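Local coordinates for hemolysin-related protein (Vibrio cholerae serotype O1, PDB 5V6F) that is a biofilm-associated protein whose second beta-prism lectin domain, the part in this chain, binds mannotriose and probably related mammalian glycans, at residues N23-R28 against I85-K90. Residues are numbered along the deposited sequence; the frame is centred on the assembly and turned at random.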
loop_
_atom_site.group_PDB
_atom_site.type_symbol
_atom_site.label_atom_id
_atom_site.label_comp_id
_atom_site.label_asym_id
_atom_site.label_seq_id
_atom_site.Cartn_x
_atom_site.Cartn_y
_atom_site.Cartn_z
ATOM N N ASN A 23 12.846 8.955 -0.555
ATOM C CA ASN A 23 12.623 7.523 -0.324
ATOM C C ASN A 23 11.441 7.272 0.615
ATOM O O ASN A 23 11.529 6.471 1.550
ATOM C CB ASN A 23 13.885 6.859 0.237
ATOM C CG ASN A 23 14.992 6.736 -0.784
ATOM O OD1 ASN A 23 14.762 6.339 -1.924
ATOM N ND2 ASN A 23 16.210 7.062 -0.371
ATOM N N LEU A 24 10.320 7.945 0.355
ATOM C CA LEU A 24 9.155 7.876 1.232
ATOM C C LEU A 24 7.946 7.298 0.509
ATOM O O LEU A 24 7.709 7.589 -0.669
ATOM C CB LEU A 24 8.795 9.259 1.779
ATOM C CG LEU A 24 9.849 9.931 2.659
ATOM C CD1 LEU A 24 9.416 11.347 3.020
ATOM C CD2 LEU A 24 10.116 9.120 3.914
ATOM N N MET A 25 7.178 6.490 1.240
ATOM C CA MET A 25 5.879 5.991 0.809
ATOM C C MET A 25 4.831 6.515 1.781
ATOM O O MET A 25 4.942 6.293 2.993
ATOM C CB MET A 25 5.872 4.461 0.774
ATOM C CG MET A 25 4.573 3.833 0.335
ATOM S SD MET A 25 4.695 2.045 0.495
ATOM C CE MET A 25 3.103 1.536 -0.149
ATOM N N TYR A 26 3.831 7.221 1.255
ATOM C CA TYR A 26 2.758 7.794 2.055
ATOM C C TYR A 26 1.475 7.002 1.842
ATOM O O TYR A 26 1.180 6.568 0.723
ATOM C CB TYR A 26 2.520 9.265 1.694
ATOM C CG TYR A 26 3.528 10.228 2.274
ATOM C CD1 TYR A 26 4.690 10.551 1.583
ATOM C CD2 TYR A 26 3.312 10.831 3.509
ATOM C CE1 TYR A 26 5.614 11.441 2.113
ATOM C CE2 TYR A 26 4.233 11.716 4.045
ATOM C CZ TYR A 26 5.380 12.016 3.344
ATOM O OH TYR A 26 6.297 12.904 3.870
ATOM N N LEU A 27 0.710 6.825 2.918
ATOM C CA LEU A 27 -0.540 6.087 2.863
ATOM C C LEU A 27 -1.604 6.799 3.681
ATOM O O LEU A 27 -1.315 7.346 4.750
ATOM C CB LEU A 27 -0.382 4.661 3.401
ATOM C CG LEU A 27 0.624 3.753 2.695
ATOM C CD1 LEU A 27 2.002 3.849 3.344
ATOM C CD2 LEU A 27 0.112 2.321 2.694
ATOM N N ARG A 28 -2.831 6.795 3.162
ATOM C CA ARG A 28 -4.026 7.031 3.959
ATOM C C ARG A 28 -4.683 5.687 4.228
ATOM O O ARG A 28 -4.811 4.862 3.316
ATOM C CB ARG A 28 -5.003 7.970 3.247
ATOM C CG ARG A 28 -4.663 9.444 3.407
ATOM C CD ARG A 28 -5.808 10.352 2.952
ATOM N NE ARG A 28 -5.792 10.609 1.510
ATOM C CZ ARG A 28 -6.581 10.022 0.609
ATOM N NH1 ARG A 28 -7.481 9.111 0.966
ATOM N NH2 ARG A 28 -6.470 10.351 -0.670
ATOM N N ILE A 85 -1.462 -3.532 5.412
ATOM C CA ILE A 85 -0.063 -3.754 5.066
ATOM C C ILE A 85 0.759 -3.661 6.336
ATOM O O ILE A 85 0.704 -2.649 7.047
ATOM C CB ILE A 85 0.474 -2.743 4.035
ATOM C CG1 ILE A 85 -0.426 -2.675 2.804
ATOM C CG2 ILE A 85 1.895 -3.137 3.618
ATOM C CD1 ILE A 85 -0.154 -1.471 1.939
ATOM N N LYS A 86 1.534 -4.703 6.609
ATOM C CA LYS A 86 2.520 -4.685 7.677
ATOM C C LYS A 86 3.892 -4.445 7.059
ATOM O O LYS A 86 4.352 -5.240 6.233
ATOM C CB LYS A 86 2.500 -5.993 8.463
ATOM C CG LYS A 86 3.528 -6.064 9.573
ATOM C CD LYS A 86 3.478 -7.405 10.278
ATOM C CE LYS A 86 4.693 -7.610 11.155
ATOM N NZ LYS A 86 4.723 -8.985 11.731
ATOM N N PHE A 87 4.529 -3.345 7.448
ATOM C CA PHE A 87 5.864 -2.992 6.983
ATOM C C PHE A 87 6.872 -3.364 8.065
ATOM O O PHE A 87 6.787 -2.860 9.188
ATOM C CB PHE A 87 5.961 -1.496 6.676
ATOM C CG PHE A 87 4.979 -1.006 5.642
ATOM C CD1 PHE A 87 3.714 -0.582 6.011
ATOM C CD2 PHE A 87 5.341 -0.919 4.307
ATOM C CE1 PHE A 87 2.820 -0.106 5.062
ATOM C CE2 PHE A 87 4.448 -0.448 3.352
ATOM C CZ PHE A 87 3.193 -0.037 3.733
ATOM N N THR A 88 7.818 -4.241 7.731
ATOM C CA THR A 88 8.922 -4.583 8.620
ATOM C C THR A 88 10.184 -3.893 8.118
ATOM O O THR A 88 10.530 -4.006 6.937
ATOM C CB THR A 88 9.132 -6.098 8.701
ATOM O OG1 THR A 88 7.955 -6.722 9.226
ATOM C CG2 THR A 88 10.302 -6.439 9.611
ATOM N N MET A 89 10.859 -3.178 9.014
ATOM C CA MET A 89 12.007 -2.356 8.657
ATOM C C MET A 89 13.311 -3.079 9.001
ATOM O O MET A 89 13.329 -4.067 9.738
ATOM C CB MET A 89 11.934 -1.006 9.380
ATOM C CG MET A 89 10.535 -0.408 9.451
ATOM S SD MET A 89 9.762 -0.207 7.835
ATOM C CE MET A 89 10.734 1.145 7.167
ATOM N N LYS A 90 14.420 -2.571 8.454
ATOM C CA LYS A 90 15.705 -3.224 8.677
ATOM C C LYS A 90 16.157 -3.125 10.126
ATOM O O LYS A 90 17.031 -3.892 10.538
ATOM C CB LYS A 90 16.795 -2.638 7.772
ATOM C CG LYS A 90 16.510 -2.705 6.285
ATOM C CD LYS A 90 17.506 -1.885 5.458
ATOM C CE LYS A 90 17.242 -2.036 3.964
ATOM N NZ LYS A 90 18.388 -1.547 3.145
#
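M25 and L27 meet F87 and I85 in a buried, wholly apolar contact between two of the three antiparallel sheets of this lectin domain. Strands 24-28 and 85-89 run roughly antiparallel, at 151°. Their axes come no closer than 11.6 Å, and the strands, in separate sheets, meet through side chains. All four residues direct their CB atoms toward the opposite strand.

The far end of the F87 ring does most of the touching. M25 reaches it with an extended chain whose CG is anti to the backbone N (chi1 -180°). Its SD lies 3.8 Å from F87 CE2. The sulfur sits 5.0 Å from the ring centroid, and this Met-aromatic approach is oblique, 66° off the ring normal. L27 comes head-on from the other sheet. Its CD2 lies near the ring plane at the edge, 4.0 Å from F87 CZ. The same methyl packs against I85 CD1 at 3.9 Å. On its own strand, I85 sets CG2 over one face of the F87 ring, offset toward the rim.

I36 on strand 33-37 adds to the packing around M25 and L27. L65 and V68 on strand 65-75 touch F87. The side chain of L27 is about 10 Å from a bound alpha-D-mannopyranose (MAN). The contact joins the sheets of strands 24-29 and 80-89 in a beta-prism, three antiparallel four-stranded sheets packed around a common apolar core.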